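Local structure of protein Rv1364c/MT1410 (Mycobacterium tuberculosis, 3KE6) at residues E204-I212 with R230-L239; S126-F134 with L251-P259. The protein probably helps control sigma-factor activity, joining a manganese-binding PP2C-type phosphatase domain (RsbU) to an anti-sigma-factor serine kinase domain (RsbW). One frame throughout, in Å; residues are numbered along the deposited sequence.

Contact 1: residues E204-I212 with R230-L239; sequences EFADLAASI and RLCSDTLELL
Arg230 reaches Ile212, the last residue of the opposing helix, with its guanidinium group. Arg230 NH2 lies 3.0 Å from Ile212 O, which sits at the guanidinium edge, but the bond is weak, with an N-H...O angle of 129°. A long, flexible arginine suits this exposed end, where it can stretch to a carbonyl at a helix terminus. One residue on, Leu231 turns CD1 onto the backbone of Ala209, 3.6 Å from Ala209 O. The helix axes approach to 9.5 Å, with their directions at 135°, and the small Ala209 lies opposite Thr235, where the CA atoms come nearest. Asp234 contributes its CB, not its carboxylate, lying 3.5 Å from Ile212 CD1. Ile212 is a knob in the hole formed by Arg230, Leu231, Asp234 and Thr235, and its beta branching serves this well: with CG1 anti to the carbonyl carbon (chi1 -72°), CD1 goes to Asp234 and Thr235 while CG2 covers Leu231. Thr235 divides its two branches. Thr235 OG1 is satisfied within its own helix by Leu231 O at 3.0 Å, and the methyl CG2 rests 3.6 Å from Phe205 CE1. Leu238 crosses Leu208 at about a right angle, its CB 3.7 Å from Leu208 CD2. Leu239 then spreads its methyls, CD2 against Leu208 CD2 and CD1 at 3.9 Å from Phe205 CB. Beneath the pair lies the mixed sheet: Cys232 and Leu236 pack on strand 36-43, Ala209 on strand 145-147, and Phe205 meets Tyr186 of strand 182-186 edge-to-face.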
loop_
_atom_site.group_PDB
_atom_site.type_symbol
_atom_site.label_atom_id
_atom_site.label_comp_id
_atom_site.label_asym_id
_atom_site.label_seq_id
_atom_site.Cartn_x
_atom_site.Cartn_y
_atom_site.Cartn_z
ATOM N N GLU A 204 7.096 8.149 -23.770
ATOM C CA GLU A 204 6.206 7.041 -24.115
ATOM C C GLU A 204 5.484 6.541 -22.872
ATOM O O GLU A 204 4.294 6.217 -22.906
ATOM C CB GLU A 204 6.994 5.897 -24.756
ATOM C CG GLU A 204 6.101 4.858 -25.434
ATOM C CD GLU A 204 6.867 3.651 -25.958
ATOM O OE1 GLU A 204 8.026 3.827 -26.434
ATOM O OE2 GLU A 204 6.290 2.531 -25.898
ATOM N N PHE A 205 6.231 6.457 -21.781
ATOM C CA PHE A 205 5.687 6.130 -20.481
ATOM C C PHE A 205 4.573 7.128 -20.137
ATOM O O PHE A 205 3.459 6.722 -19.828
ATOM C CB PHE A 205 6.845 6.123 -19.461
ATOM C CG PHE A 205 6.435 5.934 -18.021
ATOM C CD1 PHE A 205 5.273 5.250 -17.667
ATOM C CD2 PHE A 205 7.250 6.424 -17.010
ATOM C CE1 PHE A 205 4.918 5.093 -16.326
ATOM C CE2 PHE A 205 6.915 6.266 -15.670
ATOM C CZ PHE A 205 5.752 5.598 -15.325
ATOM N N ALA A 206 4.859 8.423 -20.229
ATOM C CA ALA A 206 3.853 9.464 -19.952
ATOM C C ALA A 206 2.590 9.325 -20.812
ATOM O O ALA A 206 1.490 9.276 -20.280
ATOM C CB ALA A 206 4.457 10.857 -20.131
ATOM N N ASP A 207 2.760 9.257 -22.133
ATOM C CA ASP A 207 1.623 9.173 -23.068
ATOM C C ASP A 207 0.765 7.940 -22.830
ATOM O O ASP A 207 -0.452 8.006 -22.939
ATOM C CB ASP A 207 2.097 9.168 -24.543
ATOM C CG ASP A 207 2.708 10.497 -24.978
ATOM O OD1 ASP A 207 3.088 11.298 -24.096
ATOM O OD2 ASP A 207 2.824 10.735 -26.209
ATOM N N LEU A 208 1.414 6.821 -22.533
ATOM C CA LEU A 208 0.732 5.544 -22.333
ATOM C C LEU A 208 -0.079 5.560 -21.042
ATOM O O LEU A 208 -1.226 5.125 -21.011
ATOM C CB LEU A 208 1.760 4.410 -22.297
ATOM C CG LEU A 208 1.293 2.955 -22.360
ATOM C CD1 LEU A 208 0.253 2.727 -23.461
ATOM C CD2 LEU A 208 2.522 2.056 -22.573
ATOM N N ALA A 209 0.529 6.074 -19.979
ATOM C CA ALA A 209 -0.180 6.290 -18.733
ATOM C C ALA A 209 -1.425 7.146 -18.979
ATOM O O ALA A 209 -2.493 6.873 -18.426
ATOM C CB ALA A 209 0.737 6.940 -17.703
ATOM N N ALA A 210 -1.296 8.161 -19.829
ATOM C CA ALA A 210 -2.427 9.018 -20.174
ATOM C C ALA A 210 -3.458 8.209 -20.929
ATOM O O ALA A 210 -4.640 8.266 -20.624
ATOM C CB ALA A 210 -1.971 10.207 -20.992
ATOM N N SER A 211 -2.986 7.428 -21.890
ATOM C CA SER A 211 -3.852 6.639 -22.753
ATOM C C SER A 211 -4.685 5.638 -21.949
ATOM O O SER A 211 -5.913 5.604 -22.052
ATOM C CB SER A 211 -3.001 5.913 -23.800
ATOM O OG SER A 211 -3.794 5.061 -24.604
ATOM N N ILE A 212 -4.007 4.834 -21.137
ATOM C CA ILE A 212 -4.671 3.820 -20.314
ATOM C C ILE A 212 -5.710 4.444 -19.391
ATOM O O ILE A 212 -6.779 3.878 -19.200
ATOM C CB ILE A 212 -3.662 3.007 -19.481
ATOM C CG1 ILE A 212 -2.874 2.062 -20.392
ATOM C CG2 ILE A 212 -4.384 2.205 -18.408
ATOM C CD1 ILE A 212 -1.573 1.589 -19.803
ATOM N N ARG A 230 -4.897 -1.404 -12.987
ATOM C CA ARG A 230 -4.689 -1.482 -14.431
ATOM C C ARG A 230 -3.763 -0.372 -14.935
ATOM O O ARG A 230 -2.962 -0.602 -15.823
ATOM C CB ARG A 230 -6.013 -1.504 -15.192
ATOM C CG ARG A 230 -6.662 -0.173 -15.423
ATOM C CD ARG A 230 -8.093 -0.358 -15.894
ATOM N NE ARG A 230 -8.880 0.846 -15.635
ATOM C CZ ARG A 230 -8.964 1.893 -16.454
ATOM N NH1 ARG A 230 -9.702 2.939 -16.095
ATOM N NH2 ARG A 230 -8.319 1.909 -17.619
ATOM N N LEU A 231 -3.848 0.816 -14.354
ATOM C CA LEU A 231 -2.897 1.863 -14.689
ATOM C C LEU A 231 -1.475 1.378 -14.456
ATOM O O LEU A 231 -0.581 1.685 -15.248
ATOM C CB LEU A 231 -3.125 3.135 -13.865
ATOM C CG LEU A 231 -2.187 4.310 -14.200
ATOM C CD1 LEU A 231 -2.122 4.538 -15.711
ATOM C CD2 LEU A 231 -2.621 5.583 -13.484
ATOM N N CYS A 232 -1.274 0.635 -13.373
ATOM C CA CYS A 232 0.047 0.131 -12.996
ATOM C C CYS A 232 0.435 -1.056 -13.856
ATOM O O CYS A 232 1.510 -1.079 -14.444
ATOM C CB CYS A 232 0.050 -0.302 -11.531
ATOM S SG CYS A 232 1.637 -0.945 -10.961
ATOM N N SER A 233 -0.461 -2.034 -13.911
ATOM C CA SER A 233 -0.263 -3.266 -14.653
ATOM C C SER A 233 -0.058 -3.004 -16.159
ATOM O O SER A 233 0.948 -3.427 -16.744
ATOM C CB SER A 233 -1.470 -4.184 -14.419
ATOM O OG SER A 233 -1.160 -5.536 -14.667
ATOM N N ASP A 234 -0.989 -2.283 -16.780
ATOM C CA ASP A 234 -1.001 -2.166 -18.244
ATOM C C ASP A 234 0.118 -1.288 -18.789
ATOM O O ASP A 234 0.708 -1.596 -19.828
ATOM C CB ASP A 234 -2.362 -1.670 -18.751
ATOM C CG ASP A 234 -3.462 -2.689 -18.544
ATOM O OD1 ASP A 234 -3.174 -3.901 -18.640
ATOM O OD2 ASP A 234 -4.613 -2.285 -18.283
ATOM N N THR A 235 0.396 -0.193 -18.095
ATOM C CA THR A 235 1.557 0.623 -18.405
ATOM C C THR A 235 2.797 -0.244 -18.529
ATOM O O THR A 235 3.465 -0.240 -19.568
ATOM C CB THR A 235 1.812 1.662 -17.312
ATOM O OG1 THR A 235 0.983 2.804 -17.542
ATOM C CG2 THR A 235 3.261 2.089 -17.308
ATOM N N LEU A 236 3.088 -1.004 -17.478
ATOM C CA LEU A 236 4.353 -1.741 -17.410
ATOM C C LEU A 236 4.476 -2.846 -18.467
ATOM O O LEU A 236 5.549 -3.044 -19.035
ATOM C CB LEU A 236 4.580 -2.304 -16.006
ATOM C CG LEU A 236 5.992 -2.835 -15.721
ATOM C CD1 LEU A 236 6.464 -2.416 -14.338
ATOM C CD2 LEU A 236 6.061 -4.369 -15.885
ATOM N N GLU A 237 3.369 -3.530 -18.744
ATOM C CA GLU A 237 3.367 -4.680 -19.659
ATOM C C GLU A 237 3.335 -4.292 -21.146
ATOM O O GLU A 237 3.838 -5.038 -21.984
ATOM C CB GLU A 237 2.223 -5.641 -19.298
ATOM C CG GLU A 237 2.426 -6.289 -17.906
ATOM C CD GLU A 237 1.133 -6.807 -17.277
ATOM O OE1 GLU A 237 0.431 -7.619 -17.942
ATOM O OE2 GLU A 237 0.833 -6.406 -16.119
ATOM N N LEU A 238 2.762 -3.136 -21.472
ATOM C CA LEU A 238 2.889 -2.588 -22.822
ATOM C C LEU A 238 4.285 -1.980 -23.025
ATOM O O LEU A 238 4.910 -2.197 -24.064
ATOM C CB LEU A 238 1.797 -1.559 -23.119
ATOM C CG LEU A 238 0.410 -2.161 -23.347
ATOM C CD1 LEU A 238 -0.695 -1.114 -23.240
ATOM C CD2 LEU A 238 0.355 -2.853 -24.689
ATOM N N LEU A 239 4.784 -1.237 -22.039
ATOM C CA LEU A 239 6.138 -0.679 -22.137
ATOM C C LEU A 239 7.204 -1.753 -22.385
ATOM O O LEU A 239 8.182 -1.500 -23.089
ATOM C CB LEU A 239 6.528 0.119 -20.888
ATOM C CG LEU A 239 6.046 1.558 -20.679
ATOM C CD1 LEU A 239 7.033 2.273 -19.760
ATOM C CD2 LEU A 239 5.878 2.336 -21.971
#

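Contact 2: residues S126-F134 with L251-P259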
loop_
_atom_site.group_PDB
_atom_site.type_symbol
_atom_site.label_atom_id
_atom_site.label_comp_id
_atom_site.label_asym_id
_atom_site.label_seq_id
_atom_site.Cartn_x
_atom_site.Cartn_y
_atom_site.Cartn_z
ATOM N N SER A 126 5.340 11.679 0.728
ATOM C CA SER A 126 4.405 11.589 1.832
ATOM C C SER A 126 3.099 12.282 1.474
ATOM O O SER A 126 3.082 13.472 1.193
ATOM C CB SER A 126 4.999 12.215 3.085
ATOM O OG SER A 126 4.326 11.739 4.238
ATOM N N LEU A 127 2.008 11.522 1.502
ATOM C CA LEU A 127 0.689 12.042 1.207
ATOM C C LEU A 127 -0.012 12.415 2.493
ATOM O O LEU A 127 -0.136 11.580 3.373
ATOM C CB LEU A 127 -0.133 10.963 0.503
ATOM C CG LEU A 127 -1.594 11.293 0.149
ATOM C CD1 LEU A 127 -1.714 12.520 -0.821
ATOM C CD2 LEU A 127 -2.269 10.064 -0.424
ATOM N N ASP A 128 -0.479 13.657 2.596
ATOM C CA ASP A 128 -1.397 14.046 3.671
ATOM C C ASP A 128 -2.843 13.723 3.251
ATOM O O ASP A 128 -3.363 14.309 2.300
ATOM C CB ASP A 128 -1.266 15.539 3.994
ATOM C CG ASP A 128 -2.208 15.981 5.109
ATOM O OD1 ASP A 128 -1.843 15.842 6.294
ATOM O OD2 ASP A 128 -3.316 16.479 4.810
ATOM N N PHE A 129 -3.485 12.805 3.973
ATOM C CA PHE A 129 -4.849 12.382 3.643
ATOM C C PHE A 129 -5.872 13.514 3.672
ATOM O O PHE A 129 -6.779 13.520 2.856
ATOM C CB PHE A 129 -5.347 11.246 4.564
ATOM C CG PHE A 129 -4.550 9.983 4.469
ATOM C CD1 PHE A 129 -4.181 9.299 5.615
ATOM C CD2 PHE A 129 -4.157 9.468 3.238
ATOM C CE1 PHE A 129 -3.441 8.117 5.526
ATOM C CE2 PHE A 129 -3.408 8.303 3.157
ATOM C CZ PHE A 129 -3.064 7.629 4.299
ATOM N N THR A 130 -5.742 14.457 4.603
ATOM C CA THR A 130 -6.655 15.615 4.642
ATOM C C THR A 130 -6.532 16.564 3.445
ATOM O O THR A 130 -7.540 16.912 2.840
ATOM C CB THR A 130 -6.502 16.459 5.916
ATOM O OG1 THR A 130 -6.536 15.614 7.072
ATOM C CG2 THR A 130 -7.647 17.473 6.007
ATOM N N SER A 131 -5.318 16.980 3.102
ATOM C CA SER A 131 -5.142 18.105 2.162
ATOM C C SER A 131 -4.765 17.736 0.727
ATOM O O SER A 131 -4.829 18.586 -0.158
ATOM C CB SER A 131 -4.107 19.086 2.712
ATOM O OG SER A 131 -2.864 18.452 2.917
ATOM N N GLY A 132 -4.375 16.483 0.492
ATOM C CA GLY A 132 -3.870 16.069 -0.823
ATOM C C GLY A 132 -2.421 16.491 -1.031
ATOM O O GLY A 132 -1.808 16.194 -2.067
ATOM N N GLU A 133 -1.859 17.176 -0.038
ATOM C CA GLU A 133 -0.493 17.640 -0.114
ATOM C C GLU A 133 0.418 16.437 -0.147
ATOM O O GLU A 133 0.367 15.590 0.755
ATOM C CB GLU A 133 -0.150 18.513 1.090
ATOM C CG GLU A 133 1.333 18.830 1.203
ATOM C CD GLU A 133 1.635 19.921 2.201
ATOM O OE1 GLU A 133 0.682 20.532 2.731
ATOM O OE2 GLU A 133 2.838 20.163 2.444
ATOM N N PHE A 134 1.243 16.379 -1.189
ATOM C CA PHE A 134 2.181 15.289 -1.398
ATOM C C PHE A 134 3.631 15.799 -1.465
ATOM O O PHE A 134 4.112 16.239 -2.512
ATOM C CB PHE A 134 1.837 14.547 -2.678
ATOM C CG PHE A 134 2.639 13.311 -2.869
ATOM C CD1 PHE A 134 2.315 12.158 -2.177
ATOM C CD2 PHE A 134 3.736 13.304 -3.709
ATOM C CE1 PHE A 134 3.068 11.008 -2.334
ATOM C CE2 PHE A 134 4.489 12.165 -3.870
ATOM C CZ PHE A 134 4.159 11.018 -3.192
ATOM N N LEU A 251 7.701 -0.399 -10.263
ATOM C CA LEU A 251 6.695 0.636 -10.449
ATOM C C LEU A 251 5.732 0.589 -9.258
ATOM O O LEU A 251 5.225 -0.467 -8.884
ATOM C CB LEU A 251 5.977 0.436 -11.778
ATOM C CG LEU A 251 4.773 1.325 -12.065
ATOM C CD1 LEU A 251 5.137 2.795 -12.036
ATOM C CD2 LEU A 251 4.203 0.932 -13.404
ATOM N N LEU A 252 5.542 1.738 -8.626
ATOM C CA LEU A 252 4.741 1.826 -7.419
ATOM C C LEU A 252 3.796 2.972 -7.622
ATOM O O LEU A 252 4.236 4.113 -7.726
ATOM C CB LEU A 252 5.624 2.074 -6.202
ATOM C CG LEU A 252 4.866 2.385 -4.920
ATOM C CD1 LEU A 252 4.121 1.121 -4.402
ATOM C CD2 LEU A 252 5.840 2.924 -3.906
ATOM N N ALA A 253 2.504 2.669 -7.710
ATOM C CA ALA A 253 1.511 3.656 -8.119
ATOM C C ALA A 253 0.504 3.821 -7.018
ATOM O O ALA A 253 0.151 2.854 -6.336
ATOM C CB ALA A 253 0.824 3.215 -9.374
ATOM N N MET A 254 0.058 5.056 -6.832
ATOM C CA MET A 254 -1.025 5.334 -5.927
ATOM C C MET A 254 -1.948 6.405 -6.465
ATOM O O MET A 254 -1.494 7.398 -7.004
ATOM C CB MET A 254 -0.478 5.679 -4.545
ATOM C CG MET A 254 -0.191 7.105 -4.287
ATOM S SD MET A 254 -1.652 7.944 -3.644
ATOM C CE MET A 254 -0.824 9.452 -3.133
ATOM N N GLN A 255 -3.252 6.179 -6.344
ATOM C CA GLN A 255 -4.234 7.169 -6.737
ATOM C C GLN A 255 -4.946 7.607 -5.487
ATOM O O GLN A 255 -5.315 6.784 -4.649
ATOM C CB GLN A 255 -5.233 6.588 -7.726
ATOM C CG GLN A 255 -6.443 7.471 -7.953
ATOM C CD GLN A 255 -7.413 6.922 -8.988
ATOM O OE1 GLN A 255 -7.694 7.571 -9.989
ATOM N NE2 GLN A 255 -7.946 5.735 -8.737
ATOM N N ARG A 256 -5.150 8.908 -5.367
ATOM C CA ARG A 256 -5.939 9.439 -4.274
ATOM C C ARG A 256 -7.407 9.149 -4.556
ATOM O O ARG A 256 -7.851 9.240 -5.704
ATOM C CB ARG A 256 -5.694 10.941 -4.114
ATOM C CG ARG A 256 -6.082 11.472 -2.753
ATOM C CD ARG A 256 -5.787 12.952 -2.578
ATOM N NE ARG A 256 -6.253 13.405 -1.267
ATOM C CZ ARG A 256 -6.978 14.500 -1.011
ATOM N NH1 ARG A 256 -7.315 14.755 0.250
ATOM N NH2 ARG A 256 -7.342 15.357 -1.972
ATOM N N ARG A 257 -8.147 8.801 -3.508
ATOM C CA ARG A 257 -9.588 8.534 -3.600
ATOM C C ARG A 257 -10.324 9.157 -2.434
ATOM O O ARG A 257 -9.727 9.424 -1.381
ATOM C CB ARG A 257 -9.838 7.034 -3.554
ATOM C CG ARG A 257 -9.136 6.382 -2.363
ATOM C CD ARG A 257 -9.471 4.948 -2.241
ATOM N NE ARG A 257 -10.885 4.740 -1.965
ATOM C CZ ARG A 257 -11.534 3.607 -2.212
ATOM N NH1 ARG A 257 -10.901 2.564 -2.741
ATOM N NH2 ARG A 257 -12.823 3.523 -1.930
ATOM N N ALA A 258 -11.624 9.371 -2.625
ATOM C CA ALA A 258 -12.541 9.665 -1.512
ATOM C C ALA A 258 -12.711 8.415 -0.617
ATOM O O ALA A 258 -12.973 7.322 -1.113
ATOM C CB ALA A 258 -13.875 10.105 -2.037
ATOM N N PRO A 259 -12.583 8.578 0.699
ATOM C CA PRO A 259 -12.769 7.430 1.611
ATOM C C PRO A 259 -14.181 6.856 1.643
ATOM O O PRO A 259 -15.171 7.587 1.662
ATOM C CB PRO A 259 -12.403 8.002 2.985
ATOM C CG PRO A 259 -12.645 9.469 2.860
ATOM C CD PRO A 259 -12.254 9.809 1.439
#
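Arg256 reaches from the end of one sheet of the PP2C-type beta sandwich to the beta hairpin 126-134 of the other. Strands 126-128 and 251-256 run nearly parallel, 13° apart with axes 10.4 Å from each other, so side chains bridge the gap. The CB of Arg256 points toward the hairpin, and CG, anti to the backbone N (chi1 -160°), begins an extended chain that gains the full length of the residue. Arg256 CD passes 4.1 Å from Gly132 CA. NE and CZ then lie over the same glycine, whose CA stands 3.5 Å above the centre of the Arg256 guanidinium; the absence of a side chain there, at a positive phi, lets the flat group settle on the turn. At the tip, Arg256 NH1 donates to Phe129 O at 2.9 Å with an angle of 156°. The oxygen lies in the guanidinium plane, although the donor approaches from above the carbonyl plane. NH2 turns to a weak bond with Leu177 O. Deeper in the sandwich, flexible Met254 lies between Leu127 and Phe134, apolar partners that suit the interior between the sheets, though the placing of its CE is doubtful. The turn gripped by the arginine has its own internal brace, an Asx motif: Asp128 OD2 accepts from Ser131 N at 2.7 Å and, from above the carboxylate plane, from Ser131 OG at 2.8 Å.

The two contacts have centres about 20 Å apart and belong to the same phosphatase-like domain. Along the chain the order is 126-134, 204-212, 230-239, 251-259, which nests contact 1 inside the loop closed by contact 2. Helix 227-241 is followed, after a short loop, by strand 249-256, and the two touch: Leu251 packs against Cys232 and Leu236, and Ala253 meets Cys232. Strand 249-256 carries helix 227-241, while helix 198-212 lies over other strands of the same sheet; contact 2 faces the five-stranded antiparallel sheet, part of the helix-sheet-sheet-helix layering expected of a PP2C-type fold. The manganese ligands Asp71 and Asp247 lie at the end of strand 64-71 and just before strand 249-256, linking the metal site to this framework.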